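Local coordinates for Lin1840 protein (Listeria innocua serovar 6a, PDB 4ZOC) that probably hydrolyses terminal, non-reducing beta-D-glucosyl residues to release beta-D-glucose, and is involved in beta-1,2-glucan metabolism, at residues 370-375 / 533-538; 377-382 / 594-599; 479-482 / 486-489. The protein carries 2 engineered substitutions. All blocks are in the same frame, centred on the assembly; numbering follows the deposited sequence.

Interaction 1. Residues 370-375 / 533-538; sequences AGVESA and GRVTAD
Val-535 drives its forked end against the backbone of Gly-371, an example of helix-helix packing in which a branched side chain on one helix rests on the backbone of a glycine in the other. Both methyl branches take part. CG1, held anti to the backbone N of its own residue (chi1 169°), reaches the carbonyl and lies 3.5 Å from Gly-371 C, while CG2 settles over the alpha carbon, 3.7 Å from Gly-371 CA. Because the glycine has no side chain, the valine can come down onto main-chain atoms, and the axes of the two short segments pass 9.0 Å apart at a signed crossing angle of -51°.

Val-372 adds the second apolar element. Its CG1, anti to its own carbonyl carbon, meets Val-535 CG1 at 3.9 Å, the two side chains crossing at a slant; the same methyl only skirts Asp-538, with Val-372 CG1 4.5 Å from Asp-538 CB. The carboxylate of Asp-538 is engaged elsewhere, in a salt bridge to Arg-368 one turn back on helix 361-374, so a charged tie joins the same two helices beside the valine contact. No hydrogen bond crosses between the segments. Within 370-375, Ser-374 turns its hydroxyl back on its own helix, OG donating to Ala-370 O at 2.8 Å.

The contact thus brings the C-terminal end of helix 361-374, just ahead of strand 376-380, against helix 532-541. Ala-370 on the first helix touches helix 112-128 through Thr-114, and Thr-536 on the second packs onto strand 500-505.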
# COMPACT_ATOMS: atom_id res chain seq x y z
N ALA A 370 10.83 -25.53 -20.70
CA ALA A 370 10.57 -24.56 -19.66
C ALA A 370 9.28 -23.79 -19.92
O ALA A 370 8.53 -23.56 -18.98
CB ALA A 370 11.72 -23.58 -19.44
N GLY A 371 9.10 -23.35 -21.17
CA GLY A 371 7.88 -22.65 -21.59
C GLY A 371 6.63 -23.49 -21.38
O GLY A 371 5.62 -22.95 -20.89
N VAL A 372 6.65 -24.78 -21.76
CA VAL A 372 5.47 -25.61 -21.54
C VAL A 372 5.25 -25.92 -20.06
O VAL A 372 4.13 -26.31 -19.64
CB VAL A 372 5.39 -26.85 -22.46
CG1 VAL A 372 5.54 -26.42 -23.92
CG2 VAL A 372 6.42 -27.85 -22.18
N GLU A 373 6.31 -25.85 -19.24
CA GLU A 373 6.12 -26.02 -17.76
C GLU A 373 5.50 -24.81 -17.05
O GLU A 373 4.85 -24.95 -16.02
CB GLU A 373 7.45 -26.29 -17.02
CG GLU A 373 8.10 -27.61 -17.41
CD GLU A 373 7.39 -28.80 -16.83
OE1 GLU A 373 6.84 -28.70 -15.71
OE2 GLU A 373 7.34 -29.81 -17.55
N SER A 374 5.68 -23.64 -17.64
CA SER A 374 5.45 -22.33 -17.01
C SER A 374 4.13 -21.64 -17.41
O SER A 374 3.61 -20.80 -16.68
CB SER A 374 6.58 -21.40 -17.42
OG SER A 374 7.80 -21.86 -16.91
N ALA A 375 3.59 -22.02 -18.55
CA ALA A 375 2.30 -21.45 -19.00
C ALA A 375 1.19 -21.91 -18.06
O ALA A 375 1.27 -23.03 -17.47
CB ALA A 375 1.98 -21.87 -20.40
N GLY A 533 6.51 -19.51 -29.87
CA GLY A 533 5.44 -20.01 -30.75
C GLY A 533 5.30 -21.51 -30.70
O GLY A 533 4.23 -22.03 -31.02
N ARG A 534 6.41 -22.24 -30.42
CA ARG A 534 6.39 -23.70 -30.36
C ARG A 534 5.77 -24.10 -29.05
O ARG A 534 4.95 -25.00 -29.00
CB ARG A 534 7.73 -24.31 -30.46
CG ARG A 534 8.37 -23.96 -31.77
CD ARG A 534 9.63 -24.75 -32.03
NE ARG A 534 10.07 -24.52 -33.42
CZ ARG A 534 11.30 -24.14 -33.82
NH1 ARG A 534 12.27 -23.81 -32.99
NH2 ARG A 534 11.55 -24.01 -35.10
N VAL A 535 6.09 -23.37 -27.97
CA VAL A 535 5.42 -23.58 -26.70
C VAL A 535 3.88 -23.45 -26.86
O VAL A 535 3.10 -24.26 -26.36
CB VAL A 535 5.94 -22.57 -25.63
CG1 VAL A 535 5.13 -22.54 -24.37
CG2 VAL A 535 7.40 -22.81 -25.27
N THR A 536 3.48 -22.36 -27.48
CA THR A 536 2.09 -22.05 -27.72
C THR A 536 1.44 -23.19 -28.56
O THR A 536 0.36 -23.72 -28.19
CB THR A 536 1.94 -20.72 -28.39
OG1 THR A 536 2.58 -19.67 -27.59
CG2 THR A 536 0.53 -20.40 -28.53
N ALA A 537 2.06 -23.53 -29.67
CA ALA A 537 1.49 -24.59 -30.56
C ALA A 537 1.37 -25.94 -29.84
O ALA A 537 0.32 -26.64 -29.95
CB ALA A 537 2.33 -24.70 -31.81
N ASP A 538 2.41 -26.32 -29.10
CA ASP A 538 2.39 -27.58 -28.37
C ASP A 538 1.31 -27.64 -27.27
O ASP A 538 0.64 -28.65 -27.15
CB ASP A 538 3.72 -27.89 -27.76
CG ASP A 538 4.78 -28.24 -28.80
OD1 ASP A 538 4.49 -28.40 -30.02
OD2 ASP A 538 5.93 -28.33 -28.40

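Interaction 2. Residues 377-382 / 594-599; sequences LLENKS and PFYPFG
The phenol ring of Tyr-596 lies between two side chains, with Leu-378 CD2 over one face and Phe-595 CD2 over the opposite one, and it is met at its edge, in plane, by the carboxylate oxygen Glu-379 OE2. The setting is a pair of classic beta bulges in the C-terminal domain of a family 3 glycoside hydrolase: Leu-378 and Glu-379 both face Leu-522 on the neighbouring strand, while Phe-595 and Tyr-596 both face Phe-554. The first bulge places two consecutive residues where both can reach the tyrosine, one touching its face and the other its hydroxyl.

On the leucine side the contact is CH-pi. Leu-378 CD2 stands 4.2 Å from the centroid of the Tyr-596 ring, 16° off the normal and somewhat toward the rim. Its other methyl, CD1, closes on Tyr-596 CE2 at 3.7 Å, and Leu-378 CB lies 3.9 Å from Tyr-596 CZ, so the leucine covers the CD2-CE2 side of the ring as far as CZ.

The alpha-to-beta bond of Glu-379 does not head for the tyrosine, but a bend at chi2 (-68°) folds the chain round to the phenol. Strand 521-524, through Leu-522, and helix 513-517, through Ala-516, pack against both Glu-379 and Tyr-596. The Tyr-600 ring also meets that of Tyr-596, and the hydroxyl of Tyr-600 is hydrogen-bonded to Leu-378 O.

Carboxylate and ring planes are turned 42° apart. Tyr-596 OH donates to Glu-379 OE2 at 2.6 Å, approaching that oxygen on its anti side and slightly out of the carboxylate plane.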
# COMPACT_ATOMS: atom_id res chain seq x y z
N LEU A 377 -2.91 -22.51 -17.79
CA LEU A 377 -4.23 -22.60 -18.39
C LEU A 377 -5.23 -22.08 -17.43
O LEU A 377 -5.42 -22.65 -16.35
CB LEU A 377 -4.56 -24.06 -18.79
CG LEU A 377 -5.91 -24.23 -19.56
CD1 LEU A 377 -5.98 -23.52 -20.92
CD2 LEU A 377 -6.24 -25.72 -19.73
N LEU A 378 -5.89 -21.00 -17.78
CA LEU A 378 -6.78 -20.29 -16.81
C LEU A 378 -8.27 -20.59 -17.01
O LEU A 378 -9.09 -20.61 -16.03
CB LEU A 378 -6.55 -18.79 -16.93
CG LEU A 378 -5.18 -18.28 -16.47
CD1 LEU A 378 -5.10 -16.81 -16.73
CD2 LEU A 378 -4.99 -18.65 -15.01
N GLU A 379 -8.65 -20.83 -18.26
CA GLU A 379 -10.05 -21.24 -18.66
C GLU A 379 -9.98 -22.25 -19.79
O GLU A 379 -9.11 -22.16 -20.66
CB GLU A 379 -10.95 -20.06 -19.14
CG GLU A 379 -11.15 -18.93 -18.13
CD GLU A 379 -11.97 -19.30 -16.90
OE1 GLU A 379 -12.67 -20.37 -16.92
OE2 GLU A 379 -11.89 -18.48 -15.95
N ASN A 380 -10.93 -23.18 -19.79
CA ASN A 380 -11.10 -24.12 -20.93
C ASN A 380 -12.47 -24.68 -20.78
O ASN A 380 -12.68 -25.75 -20.21
CB ASN A 380 -10.07 -25.21 -20.87
CG ASN A 380 -10.06 -26.08 -22.12
OD1 ASN A 380 -10.54 -25.70 -23.17
ND2 ASN A 380 -9.52 -27.26 -21.99
N LYS A 381 -13.39 -23.88 -21.27
CA LYS A 381 -14.85 -24.18 -21.24
C LYS A 381 -15.18 -25.18 -22.34
O LYS A 381 -14.76 -25.05 -23.49
CB LYS A 381 -15.60 -22.87 -21.37
CG LYS A 381 -15.24 -21.91 -20.20
CD LYS A 381 -16.05 -20.60 -20.24
CE LYS A 381 -15.17 -19.36 -20.14
NZ LYS A 381 -15.96 -18.15 -20.56
N SER A 382 -15.89 -26.24 -22.00
CA SER A 382 -16.36 -27.17 -23.04
C SER A 382 -15.28 -27.97 -23.77
O SER A 382 -15.52 -28.49 -24.84
CB SER A 382 -17.21 -26.41 -24.07
OG SER A 382 -18.37 -25.91 -23.44
N PRO A 594 -9.24 -12.58 -5.21
CA PRO A 594 -8.71 -12.20 -6.51
C PRO A 594 -9.48 -12.95 -7.61
O PRO A 594 -10.18 -13.94 -7.32
CB PRO A 594 -7.23 -12.65 -6.43
CG PRO A 594 -7.30 -13.82 -5.51
CD PRO A 594 -8.36 -13.48 -4.48
N PHE A 595 -9.41 -12.46 -8.84
CA PHE A 595 -10.07 -13.14 -9.93
C PHE A 595 -9.54 -14.56 -10.09
O PHE A 595 -10.29 -15.52 -10.31
CB PHE A 595 -9.96 -12.33 -11.23
CG PHE A 595 -10.89 -12.85 -12.30
CD1 PHE A 595 -12.23 -12.56 -12.21
CD2 PHE A 595 -10.41 -13.61 -13.37
CE1 PHE A 595 -13.10 -13.05 -13.13
CE2 PHE A 595 -11.27 -14.10 -14.32
CZ PHE A 595 -12.63 -13.80 -14.18
N TYR A 596 -8.24 -14.71 -10.00
CA TYR A 596 -7.62 -16.05 -9.88
C TYR A 596 -6.54 -16.04 -8.78
O TYR A 596 -5.81 -15.06 -8.61
CB TYR A 596 -6.87 -16.44 -11.17
CG TYR A 596 -7.72 -16.49 -12.46
CD1 TYR A 596 -8.73 -17.43 -12.58
CD2 TYR A 596 -7.40 -15.71 -13.59
CE1 TYR A 596 -9.46 -17.54 -13.74
CE2 TYR A 596 -8.10 -15.84 -14.77
CZ TYR A 596 -9.15 -16.75 -14.84
OH TYR A 596 -9.88 -16.91 -16.02
N PRO A 597 -6.50 -17.09 -7.98
CA PRO A 597 -5.63 -17.14 -6.82
C PRO A 597 -4.31 -17.86 -7.04
O PRO A 597 -4.13 -18.56 -7.99
CB PRO A 597 -6.48 -17.89 -5.80
CG PRO A 597 -7.19 -18.91 -6.68
CD PRO A 597 -7.52 -18.18 -7.93
N PHE A 598 -3.43 -17.69 -6.05
CA PHE A 598 -2.18 -18.32 -5.96
C PHE A 598 -2.44 -19.87 -6.08
O PHE A 598 -3.29 -20.44 -5.39
CB PHE A 598 -1.53 -18.05 -4.64
CG PHE A 598 -0.13 -18.66 -4.51
CD1 PHE A 598 0.99 -17.98 -4.99
CD2 PHE A 598 0.04 -19.91 -3.95
CE1 PHE A 598 2.25 -18.53 -4.88
CE2 PHE A 598 1.32 -20.50 -3.83
CZ PHE A 598 2.42 -19.79 -4.29
N GLY A 599 -1.61 -20.51 -6.88
CA GLY A 599 -1.56 -21.96 -7.00
C GLY A 599 -2.62 -22.52 -7.95
O GLY A 599 -2.67 -23.69 -8.13

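Interaction 3. Residues 479-482 / 486-489; sequences TIRL and QYQL
Arg-481 lays its guanidinium flat on the ring of Tyr-487, a clear case of a stacked cation-pi pair: the two centres are 3.9 Å apart and the planes differ by only 19°. NH2 sits over the middle of the ring, 3.4 Å from Tyr-487 CD2. The arginine arrives there by a bend at chi3 (70°), which turns the group back over the aromatic face. Salt bridges from NH1 to Glu-511 and Glu-514 and from NH2 to Glu-484 hold the group, so its rotation over the ring is probably fixed by charge as well as by stacking.

The ring edge belongs to Leu-482. Its carbonyl oxygen lies in the ring plane, 3.3 Å from Tyr-487 CE2, and its backbone N donates to Tyr-487 OH at 3.2 Å, with an N-H...O angle of 152°. The phenol oxygen is gripped a second time by the carbonyl oxygen of Glu-511. Leu-482 CB rests 3.7 Å from Tyr-487 CE2, whereas its CD1 turns to Gln-486 and stops 3.5 Å from OE1, the two side chains crossing at about a right angle. That amide is anchored elsewhere, OE1 to Gly-465 N and NE2 to Tyr-439 O.

Such local closure ties a loop to the first turn of the helix that follows it, here within the beta-alpha-beta crossover that runs from strand 459-465 through helix 484-494 to parallel strand 500-505.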
# COMPACT_ATOMS: atom_id res chain seq x y z
N THR A 479 -2.72 1.50 -14.06
CA THR A 479 -3.86 0.62 -14.29
C THR A 479 -3.38 -0.62 -15.01
O THR A 479 -2.76 -0.57 -16.10
CB THR A 479 -4.93 1.33 -15.12
OG1 THR A 479 -5.30 2.56 -14.45
CG2 THR A 479 -6.10 0.48 -15.40
N ILE A 480 -3.58 -1.77 -14.37
CA ILE A 480 -3.02 -3.01 -14.88
C ILE A 480 -3.97 -3.69 -15.90
O ILE A 480 -4.51 -4.81 -15.67
CB ILE A 480 -2.64 -3.99 -13.73
CG1 ILE A 480 -3.80 -4.22 -12.79
CG2 ILE A 480 -1.46 -3.42 -12.97
CD1 ILE A 480 -3.80 -5.63 -12.23
N ARG A 481 -4.10 -2.99 -17.02
CA ARG A 481 -4.94 -3.38 -18.14
C ARG A 481 -4.13 -3.34 -19.42
O ARG A 481 -3.17 -2.61 -19.52
CB ARG A 481 -6.16 -2.46 -18.23
CG ARG A 481 -7.21 -2.72 -17.19
CD ARG A 481 -8.34 -1.75 -17.38
NE ARG A 481 -9.14 -1.98 -18.58
CZ ARG A 481 -10.17 -2.83 -18.63
NH1 ARG A 481 -10.43 -3.62 -17.62
NH2 ARG A 481 -10.86 -2.96 -19.75
N LEU A 482 -4.51 -4.19 -20.38
CA LEU A 482 -4.03 -4.07 -21.72
C LEU A 482 -4.62 -2.82 -22.31
O LEU A 482 -5.56 -2.22 -21.71
CB LEU A 482 -4.53 -5.28 -22.55
CG LEU A 482 -4.07 -6.69 -22.26
CD1 LEU A 482 -4.83 -7.66 -23.08
CD2 LEU A 482 -2.63 -6.81 -22.59
N GLN A 486 -7.46 -3.84 -27.22
CA GLN A 486 -7.42 -5.28 -27.13
C GLN A 486 -8.65 -5.88 -26.45
O GLN A 486 -9.12 -6.91 -26.88
CB GLN A 486 -6.14 -5.75 -26.44
CG GLN A 486 -4.90 -5.30 -27.23
CD GLN A 486 -3.64 -6.01 -26.79
OE1 GLN A 486 -3.67 -7.18 -26.39
NE2 GLN A 486 -2.50 -5.31 -26.85
N TYR A 487 -9.18 -5.25 -25.42
CA TYR A 487 -10.45 -5.69 -24.86
C TYR A 487 -11.56 -5.48 -25.88
O TYR A 487 -12.42 -6.37 -26.02
CB TYR A 487 -10.81 -4.96 -23.55
CG TYR A 487 -9.82 -5.18 -22.43
CD1 TYR A 487 -9.94 -6.25 -21.62
CD2 TYR A 487 -8.80 -4.26 -22.17
CE1 TYR A 487 -9.04 -6.48 -20.57
CE2 TYR A 487 -7.87 -4.50 -21.17
CZ TYR A 487 -8.02 -5.58 -20.35
OH TYR A 487 -7.10 -5.73 -19.31
N GLN A 488 -11.50 -4.40 -26.65
CA GLN A 488 -12.50 -4.21 -27.72
C GLN A 488 -12.42 -5.31 -28.76
O GLN A 488 -13.42 -5.75 -29.30
CB GLN A 488 -12.39 -2.81 -28.39
CG GLN A 488 -12.64 -1.63 -27.46
CD GLN A 488 -12.05 -0.34 -28.03
OE1 GLN A 488 -11.51 -0.30 -29.18
NE2 GLN A 488 -12.16 0.72 -27.28
N LEU A 489 -11.22 -5.69 -29.14
CA LEU A 489 -11.03 -6.81 -30.07
C LEU A 489 -11.59 -8.10 -29.56
O LEU A 489 -12.26 -8.82 -30.29
CB LEU A 489 -9.50 -6.94 -30.46
CG LEU A 489 -9.12 -8.07 -31.37
CD1 LEU A 489 -9.88 -8.06 -32.69
CD2 LEU A 489 -7.58 -8.02 -31.65

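Overall arrangement
The three contacts show how chemistry varies with place in one fold. Interaction 1, partly buried, joins two helices by valine packing on a glycine backbone, without a cross-segment hydrogen bond. Interactions 2 and 3 are buried and each centres on a tyrosine, but one hydroxyl is bonded to a carboxylate, the other to a backbone N and a carbonyl oxygen. The first segments of interactions 1 and 2 follow each other in the chain, on helix 361-374 and the edge strand after it. Interaction 3 is local and nested within the loops both of them close. It shares helix 513-517 as a neighbour with interaction 2, and in its loop the backbone N of Thr-479 is hydrogen-bonded to Asp-589 of the second subunit.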